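Local coordinates for EH1AB1 (PDB 6I8F), which hydrolyses esters, probably through a serine nucleophile carried on the scaffold of an alpha/beta hydrolase, at residues Tyr203-Ser208 / Arg273-Ala278; Leu265-Asp270 / His300-Leu305. All blocks are in the same frame, centred on the assembly; numbering follows the deposited sequence.

Contact 1 (Tyr203-Ser208 / Arg273-Ala278); sequences YPATDS and RDEGRA
Glu275 lays its carboxylate against the backbone of Thr206 and Asp207, and it is the residue most deeply covered here. One oxygen does the gripping: Glu275 OE2 accepts from Thr206 N at 2.9 Å through its anti lone pair, with an N-H...O angle of 160°. The same OE2 accepts from Asp207 N at 3.2 Å, this second donor standing about 60° above the carboxylate plane. The other oxygen, OE1, turns to a salt bridge with Arg215. Thr206 answers in the reverse direction, its side chain sliding past that of Glu275. With OG1 set between its own backbone N and carbonyl carbon (chi1 66°), the hydroxyl reaches Glu275 O in a weak hydrogen bond of 2.9 Å and also rests 3.3 Å from Glu275 CG. Next along the helix, Gly276 brings its CA to 4.4 Å from Pro204 O. Were Glu275 an alanine, the two loop amides would probably be left without their shared acceptor, and Arg215 without this carboxylate. A buried acid thus pins the loop after strand 198-202 to the first turn of helix 273-285, and the two N-H groups together with Arg215 are likely to favour its charged form.

Contact 2 (Leu265-Asp270 / His300-Leu305); sequences LTAGYD and HGFFSL
His300 meets Asp270 through the imidazole edge, and its side chain can be followed outward atom by atom. CB lies 3.5 Å from Asp270 OD2, already beside the carboxylate. CG is anti to the backbone N (chi1 -164°), which carries the ring toward Asp270, and with the ring's own turn brings its ND1 edge to OD2; CG itself also lies 3.5 Å from Asp270 OD2. From ND1 runs the central bond, 2.7 Å to Asp270 OD2 with an N-H...O angle of 160°. The acceptor sits almost in the ring plane, whereas the hydrogen arrives on the syn side of OD2, somewhat out of the carboxylate plane; the two flat groups are turned 69° apart. CE1 passes 3.7 Å from Asp270 OD2, and at the tip NE2 is hydrogen-bonded to Ser175 OG. This chain of contacts has the geometry of a Ser-His-Asp charge relay, consistent with an esterase whose serine sits on a nucleophile elbow. Asp270 OD1 caps Leu272 N, helping to fix the carboxylate's rotation. A water bridges Tyr269 O and His300 N, tying the two backbones together. Farther along the two segments, Phe302 CE1 packs 3.7 Å from Leu265 CD2 and 3.8 Å from Ala267 CB, an apolar patch next to the polar pair. The whole contact sits at the end of strand 262-267: Leu265 also touches Ile202 of the adjoining strand 198-202, while Ala315 of helix 310-327 packs against both Leu265 and Phe302.

How the contacts relate
The centres of contacts 1 and 2 are about 12 Å apart, and both lie within the alpha/beta hydrolase fold. Their segments alternate along the chain: 203-208, then 265-270, 273-278 and finally 300-305. Strands 198-202 and 262-267 are parallel neighbours in the central sheet; the first runs into the loop of contact 1, and the second carries the start of contact 2 before the chain turns into helix 273-285. Tyr203 joins them directly, its N lying 2.7 Å from Leu265 O and its OH 2.9 Å from Phe303 N. The probable catalytic acid and histidine thus stand on segments that Tyr203, at the start of contact 1's loop, ties at strand 262-267 and at 300-305.

Contact 1 (Tyr203-Ser208 / Arg273-Ala278)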
ATOM      1  N   TYR A 203      -9.817  -7.667  -3.680  1.00 16.85           N
ATOM      2  CA  TYR A 203     -11.005  -8.158  -2.964  1.00 17.69           C
ATOM      3  C   TYR A 203     -11.188  -9.653  -3.208  1.00 18.52           C
ATOM      4  O   TYR A 203     -12.185 -10.073  -3.781  1.00 18.19           O
ATOM      5  CB  TYR A 203     -12.263  -7.325  -3.247  1.00 17.44           C
ATOM      6  CG  TYR A 203     -12.481  -6.806  -4.644  1.00 17.28           C
ATOM      7  CD1 TYR A 203     -12.770  -7.648  -5.704  1.00 17.63           C
ATOM      8  CD2 TYR A 203     -12.446  -5.447  -4.892  1.00 17.59           C
ATOM      9  CE1 TYR A 203     -13.000  -7.151  -6.978  1.00 17.85           C
ATOM     10  CE2 TYR A 203     -12.689  -4.932  -6.153  1.00 17.62           C
ATOM     11  CZ  TYR A 203     -12.972  -5.786  -7.198  1.00 17.35           C
ATOM     12  OH  TYR A 203     -13.206  -5.256  -8.429  1.00 17.64           O
ATOM     13  N   PRO A 204     -10.236 -10.499  -2.758  1.00 19.11           N
ATOM     14  CA  PRO A 204     -10.345 -11.943  -2.943  1.00 20.25           C
ATOM     15  C   PRO A 204     -11.432 -12.557  -2.052  1.00 20.60           C
ATOM     16  O   PRO A 204     -11.709 -12.025  -0.979  1.00 21.04           O
ATOM     17  CB  PRO A 204      -8.960 -12.452  -2.507  1.00 20.03           C
ATOM     18  CG  PRO A 204      -8.503 -11.434  -1.474  1.00 19.65           C
ATOM     19  CD  PRO A 204      -9.046 -10.115  -1.982  1.00 19.57           C
ATOM     20  N   ALA A 205     -12.040 -13.648  -2.529  1.00 21.48           N
ATOM     21  CA  ALA A 205     -12.725 -14.626  -1.691  1.00 22.53           C
ATOM     22  C   ALA A 205     -11.653 -15.512  -1.054  1.00 22.03           C
ATOM     23  O   ALA A 205     -10.791 -16.000  -1.760  1.00 24.65           O
ATOM     24  CB  ALA A 205     -13.666 -15.461  -2.525  1.00 22.30           C
ATOM     25  N   THR A 206     -11.683 -15.689   0.267  1.00 21.71           N
ATOM     26  CA  THR A 206     -10.621 -16.454   0.937  1.00 21.20           C
ATOM     27  C   THR A 206     -11.173 -17.541   1.865  1.00 21.56           C
ATOM     28  O   THR A 206     -10.396 -18.351   2.374  1.00 20.17           O
ATOM     29  CB  THR A 206      -9.681 -15.537   1.728  1.00 20.96           C
ATOM     30  OG1 THR A 206     -10.415 -14.946   2.804  1.00 20.11           O
ATOM     31  CG2 THR A 206      -9.036 -14.483   0.853  1.00 20.73           C
ATOM     32  N   ASP A 207     -12.486 -17.554   2.110  1.00 23.13           N
ATOM     33  CA  ASP A 207     -13.056 -18.519   3.066  1.00 25.39           C
ATOM     34  C   ASP A 207     -14.492 -18.875   2.650  1.00 25.88           C
ATOM     35  O   ASP A 207     -15.402 -18.061   2.778  1.00 24.49           O
ATOM     36  CB  ASP A 207     -12.982 -17.955   4.485  1.00 25.44           C
ATOM     37  CG  ASP A 207     -13.387 -18.924   5.589  1.00 26.74           C
ATOM     38  OD1 ASP A 207     -13.590 -20.125   5.285  1.00 26.51           O
ATOM     39  OD2 ASP A 207     -13.506 -18.457   6.751  1.00 27.17           O
ATOM     40  N   SER A 208     -14.666 -20.117   2.185  1.00 27.12           N
ATOM     41  CA  SER A 208     -15.951 -20.654   1.777  1.00 29.71           C
ATOM     42  C   SER A 208     -16.648 -21.411   2.923  1.00 32.09           C
ATOM     43  O   SER A 208     -17.754 -21.937   2.737  1.00 32.89           O
ATOM     44  CB  SER A 208     -15.778 -21.564   0.601  1.00 30.35           C
ATOM     45  OG  SER A 208     -15.217 -20.875  -0.503  1.00 31.72           O
ATOM     46  N   ARG A 273     -15.151  -8.254   2.289  1.00 22.16           N
ATOM     47  CA  ARG A 273     -14.236  -7.313   2.933  1.00 23.75           C
ATOM     48  C   ARG A 273     -13.509  -7.978   4.113  1.00 23.37           C
ATOM     49  O   ARG A 273     -12.271  -7.926   4.169  1.00 21.92           O
ATOM     50  CB  ARG A 273     -14.998  -6.061   3.387  1.00 26.01           C
ATOM     51  CG  ARG A 273     -14.115  -4.943   3.925  1.00 28.37           C
ATOM     52  CD  ARG A 273     -14.948  -3.865   4.606  1.00 30.59           C
ATOM     53  NE  ARG A 273     -15.726  -4.424   5.708  1.00 30.19           N
ATOM     54  CZ  ARG A 273     -16.615  -3.756   6.434  1.00 30.84           C
ATOM     55  NH1 ARG A 273     -16.926  -2.508   6.134  1.00 30.80           N
ATOM     56  NH2 ARG A 273     -17.167  -4.337   7.484  1.00 30.98           N
ATOM     57  N   ASP A 274     -14.260  -8.588   5.048  1.00 21.86           N
ATOM     58  CA  ASP A 274     -13.676  -9.071   6.313  1.00 22.65           C
ATOM     59  C   ASP A 274     -12.657 -10.189   6.045  1.00 21.89           C
ATOM     60  O   ASP A 274     -11.589 -10.213   6.633  1.00 23.80           O
ATOM     61  CB  ASP A 274     -14.749  -9.523   7.313  1.00 24.45           C
ATOM     62  CG  ASP A 274     -15.602  -8.395   7.884  1.00 26.14           C
ATOM     63  OD1 ASP A 274     -15.318  -7.212   7.570  1.00 26.10           O
ATOM     64  OD2 ASP A 274     -16.545  -8.707   8.650  1.00 29.19           O
ATOM     65  N   GLU A 275     -12.984 -11.124   5.158  1.00 21.58           N
ATOM     66  CA  GLU A 275     -12.115 -12.271   4.932  1.00 21.76           C
ATOM     67  C   GLU A 275     -10.889 -11.844   4.098  1.00 21.59           C
ATOM     68  O   GLU A 275      -9.830 -12.478   4.176  1.00 21.02           O
ATOM     69  CB  GLU A 275     -12.926 -13.421   4.337  1.00 23.06           C
ATOM     70  CG  GLU A 275     -13.260 -13.281   2.864  1.00 24.25           C
ATOM     71  CD  GLU A 275     -14.418 -14.177   2.437  1.00 25.34           C
ATOM     72  OE1 GLU A 275     -15.486 -14.082   3.068  1.00 26.90           O
ATOM     73  OE2 GLU A 275     -14.247 -14.969   1.490  1.00 25.09           O
ATOM     74  N   GLY A 276     -11.025 -10.771   3.306  1.00 20.71           N
ATOM     75  CA  GLY A 276      -9.869 -10.189   2.620  1.00 19.83           C
ATOM     76  C   GLY A 276      -8.882  -9.617   3.622  1.00 19.39           C
ATOM     77  O   GLY A 276      -7.675  -9.920   3.598  1.00 18.26           O
ATOM     78  N   ARG A 277      -9.411  -8.812   4.542  1.00 18.78           N
ATOM     79  CA  ARG A 277      -8.595  -8.193   5.568  1.00 20.38           C
ATOM     80  C   ARG A 277      -7.968  -9.279   6.453  1.00 20.36           C
ATOM     81  O   ARG A 277      -6.766  -9.229   6.763  1.00 19.98           O
ATOM     82  CB  ARG A 277      -9.418  -7.213   6.406  1.00 22.08           C
ATOM     83  CG  ARG A 277      -8.558  -6.376   7.336  1.00 23.52           C
ATOM     84  CD  ARG A 277      -9.375  -5.358   8.095  1.00 25.15           C
ATOM     85  NE  ARG A 277      -8.500  -4.578   8.952  1.00 24.84           N
ATOM     86  CZ  ARG A 277      -8.911  -3.786   9.927  1.00 26.22           C
ATOM     87  NH1 ARG A 277     -10.211  -3.618  10.136  1.00 25.93           N
ATOM     88  NH2 ARG A 277      -8.014  -3.198  10.704  1.00 24.98           N
ATOM     89  N   ALA A 278      -8.780 -10.271   6.833  1.00 20.04           N
ATOM     90  CA  ALA A 278      -8.302 -11.414   7.619  1.00 20.07           C
ATOM     91  C   ALA A 278      -7.082 -12.055   6.954  1.00 18.93           C
ATOM     92  O   ALA A 278      -6.127 -12.418   7.636  1.00 19.20           O
ATOM     93  CB  ALA A 278      -9.415 -12.421   7.807  1.00 20.98           C
TER

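Contact 2 (Leu265-Asp270 / His300-Leu305)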
ATOM      1  N   LEU A 265      -6.317  -5.759  -1.282  1.00 15.54           N
ATOM      2  CA  LEU A 265      -7.232  -4.653  -1.362  1.00 15.86           C
ATOM      3  C   LEU A 265      -8.637  -5.149  -1.007  1.00 16.35           C
ATOM      4  O   LEU A 265      -9.058  -6.200  -1.510  1.00 15.90           O
ATOM      5  CB  LEU A 265      -7.186  -4.062  -2.775  1.00 16.18           C
ATOM      6  CG  LEU A 265      -8.080  -2.843  -3.014  1.00 16.01           C
ATOM      7  CD1 LEU A 265      -7.472  -1.923  -4.056  1.00 16.70           C
ATOM      8  CD2 LEU A 265      -9.478  -3.260  -3.446  1.00 16.26           C
ATOM      9  N   THR A 266      -9.334  -4.397  -0.141  1.00 16.55           N
ATOM     10  CA  THR A 266     -10.750  -4.620   0.108  1.00 18.46           C
ATOM     11  C   THR A 266     -11.568  -3.383  -0.278  1.00 18.51           C
ATOM     12  O   THR A 266     -11.102  -2.237  -0.223  1.00 18.89           O
ATOM     13  CB  THR A 266     -11.030  -5.028   1.561  1.00 18.18           C
ATOM     14  OG1 THR A 266     -10.543  -3.994   2.417  1.00 17.63           O
ATOM     15  CG2 THR A 266     -10.416  -6.365   1.920  1.00 18.08           C
ATOM     16  N   ALA A 267     -12.808  -3.649  -0.685  1.00 20.38           N
ATOM     17  CA  ALA A 267     -13.830  -2.634  -0.889  1.00 20.43           C
ATOM     18  C   ALA A 267     -14.674  -2.540   0.388  1.00 21.51           C
ATOM     19  O   ALA A 267     -14.977  -3.558   0.997  1.00 20.88           O
ATOM     20  CB  ALA A 267     -14.667  -2.982  -2.101  1.00 20.50           C
ATOM     21  N   GLY A 268     -15.036  -1.310   0.776  1.00 22.41           N
ATOM     22  CA  GLY A 268     -15.746  -1.019   2.030  1.00 24.58           C
ATOM     23  C   GLY A 268     -17.130  -1.654   2.108  1.00 26.39           C
ATOM     24  O   GLY A 268     -17.505  -2.177   3.147  1.00 27.49           O
ATOM     25  N   TYR A 269     -17.896  -1.576   1.017  1.00 27.50           N
ATOM     26  CA  TYR A 269     -19.273  -2.066   0.964  1.00 31.22           C
ATOM     27  C   TYR A 269     -19.286  -3.391   0.199  1.00 28.17           C
ATOM     28  O   TYR A 269     -19.790  -3.466  -0.917  1.00 32.00           O
ATOM     29  CB  TYR A 269     -20.190  -1.023   0.314  1.00 35.86           C
ATOM     30  CG  TYR A 269     -21.663  -1.250   0.538  1.00 44.32           C
ATOM     31  CD1 TYR A 269     -22.507  -1.629  -0.496  1.00 48.73           C
ATOM     32  CD2 TYR A 269     -22.228  -1.052   1.787  1.00 50.72           C
ATOM     33  CE1 TYR A 269     -23.865  -1.827  -0.288  1.00 51.83           C
ATOM     34  CE2 TYR A 269     -23.583  -1.245   2.012  1.00 54.68           C
ATOM     35  CZ  TYR A 269     -24.405  -1.635   0.972  1.00 54.57           C
ATOM     36  OH  TYR A 269     -25.735  -1.829   1.199  1.00 58.02           O
ATOM     37  N   ASP A 270     -18.720  -4.421   0.822  1.00 25.74           N
ATOM     38  CA  ASP A 270     -18.413  -5.683   0.162  1.00 25.42           C
ATOM     39  C   ASP A 270     -18.521  -6.805   1.186  1.00 24.68           C
ATOM     40  O   ASP A 270     -17.848  -6.762   2.208  1.00 22.92           O
ATOM     41  CB  ASP A 270     -17.014  -5.638  -0.463  1.00 24.34           C
ATOM     42  CG  ASP A 270     -16.618  -6.863  -1.260  1.00 24.93           C
ATOM     43  OD1 ASP A 270     -17.380  -7.856  -1.244  1.00 25.90           O
ATOM     44  OD2 ASP A 270     -15.547  -6.815  -1.905  1.00 26.47           O
ATOM     45  N   HIS A 300     -17.815  -4.232  -4.301  1.00 19.84           N
ATOM     46  CA  HIS A 300     -17.206  -5.333  -4.985  1.00 19.80           C
ATOM     47  C   HIS A 300     -17.363  -5.134  -6.501  1.00 20.32           C
ATOM     48  O   HIS A 300     -18.449  -4.813  -6.979  1.00 20.73           O
ATOM     49  CB  HIS A 300     -17.831  -6.648  -4.514  1.00 19.25           C
ATOM     50  CG  HIS A 300     -17.017  -7.838  -4.870  1.00 19.32           C
ATOM     51  ND1 HIS A 300     -15.911  -8.229  -4.119  1.00 18.11           N
ATOM     52  CD2 HIS A 300     -17.118  -8.702  -5.906  1.00 18.65           C
ATOM     53  CE1 HIS A 300     -15.379  -9.302  -4.680  1.00 18.50           C
ATOM     54  NE2 HIS A 300     -16.109  -9.615  -5.779  1.00 18.50           N
ATOM     55  N   GLY A 301     -16.265  -5.331  -7.238  1.00 19.76           N
ATOM     56  CA  GLY A 301     -16.236  -5.186  -8.699  1.00 18.15           C
ATOM     57  C   GLY A 301     -15.627  -3.876  -9.167  1.00 17.47           C
ATOM     58  O   GLY A 301     -15.330  -3.743 -10.347  1.00 16.93           O
ATOM     59  N   PHE A 302     -15.424  -2.905  -8.260  1.00 17.49           N
ATOM     60  CA  PHE A 302     -15.088  -1.529  -8.658  1.00 18.00           C
ATOM     61  C   PHE A 302     -13.751  -1.456  -9.420  1.00 18.64           C
ATOM     62  O   PHE A 302     -13.535  -0.518 -10.163  1.00 18.92           O
ATOM     63  CB  PHE A 302     -15.090  -0.591  -7.446  1.00 18.70           C
ATOM     64  CG  PHE A 302     -13.850  -0.584  -6.584  1.00 17.83           C
ATOM     65  CD1 PHE A 302     -13.627  -1.566  -5.631  1.00 18.42           C
ATOM     66  CD2 PHE A 302     -12.937   0.456  -6.676  1.00 17.94           C
ATOM     67  CE1 PHE A 302     -12.495  -1.532  -4.824  1.00 18.01           C
ATOM     68  CE2 PHE A 302     -11.807   0.488  -5.871  1.00 17.65           C
ATOM     69  CZ  PHE A 302     -11.594  -0.501  -4.936  1.00 18.03           C
ATOM     70  N   PHE A 303     -12.866  -2.441  -9.216  1.00 20.04           N
ATOM     71  CA  PHE A 303     -11.503  -2.477  -9.788  1.00 20.05           C
ATOM     72  C   PHE A 303     -11.579  -2.540 -11.315  1.00 19.57           C
ATOM     73  O   PHE A 303     -10.672  -2.078 -12.001  1.00 19.41           O
ATOM     74  CB  PHE A 303     -10.716  -3.673  -9.231  1.00 19.86           C
ATOM     75  CG  PHE A 303      -9.216  -3.667  -9.433  1.00 18.67           C
ATOM     76  CD1 PHE A 303      -8.623  -4.516 -10.353  1.00 19.20           C
ATOM     77  CD2 PHE A 303      -8.391  -2.877  -8.649  1.00 18.38           C
ATOM     78  CE1 PHE A 303      -7.245  -4.546 -10.519  1.00 18.84           C
ATOM     79  CE2 PHE A 303      -7.011  -2.915  -8.800  1.00 18.18           C
ATOM     80  CZ  PHE A 303      -6.439  -3.747  -9.740  1.00 19.02           C
ATOM     81  N   SER A 304     -12.656  -3.131 -11.839  1.00 19.24           N
ATOM     82  CA  SER A 304     -12.809  -3.251 -13.275  1.00 20.13           C
ATOM     83  C   SER A 304     -14.067  -2.541 -13.789  1.00 19.96           C
ATOM     84  O   SER A 304     -14.262  -2.519 -14.984  1.00 20.03           O
ATOM     85  CB  SER A 304     -12.773  -4.692 -13.700  1.00 19.83           C
ATOM     86  OG  SER A 304     -13.835  -5.409 -13.108  1.00 20.37           O
ATOM     87  N   LEU A 305     -14.872  -1.930 -12.913  1.00 21.06           N
ATOM     88  CA  LEU A 305     -16.045  -1.137 -13.346  1.00 22.28           C
ATOM     89  C   LEU A 305     -15.655   0.329 -13.524  1.00 21.56           C
ATOM     90  O   LEU A 305     -16.385   1.240 -13.113  1.00 22.88           O
ATOM     91  CB  LEU A 305     -17.178  -1.278 -12.327  1.00 23.26           C
ATOM     92  CG  LEU A 305     -17.882  -2.628 -12.338  1.00 24.68           C
ATOM     93  CD1 LEU A 305     -18.687  -2.823 -11.058  1.00 25.94           C
ATOM     94  CD2 LEU A 305     -18.774  -2.760 -13.563  1.00 25.36           C
TER
HETATM   95  O   HOH W   1     -20.193  -4.948  -2.914  1.00 25.77           O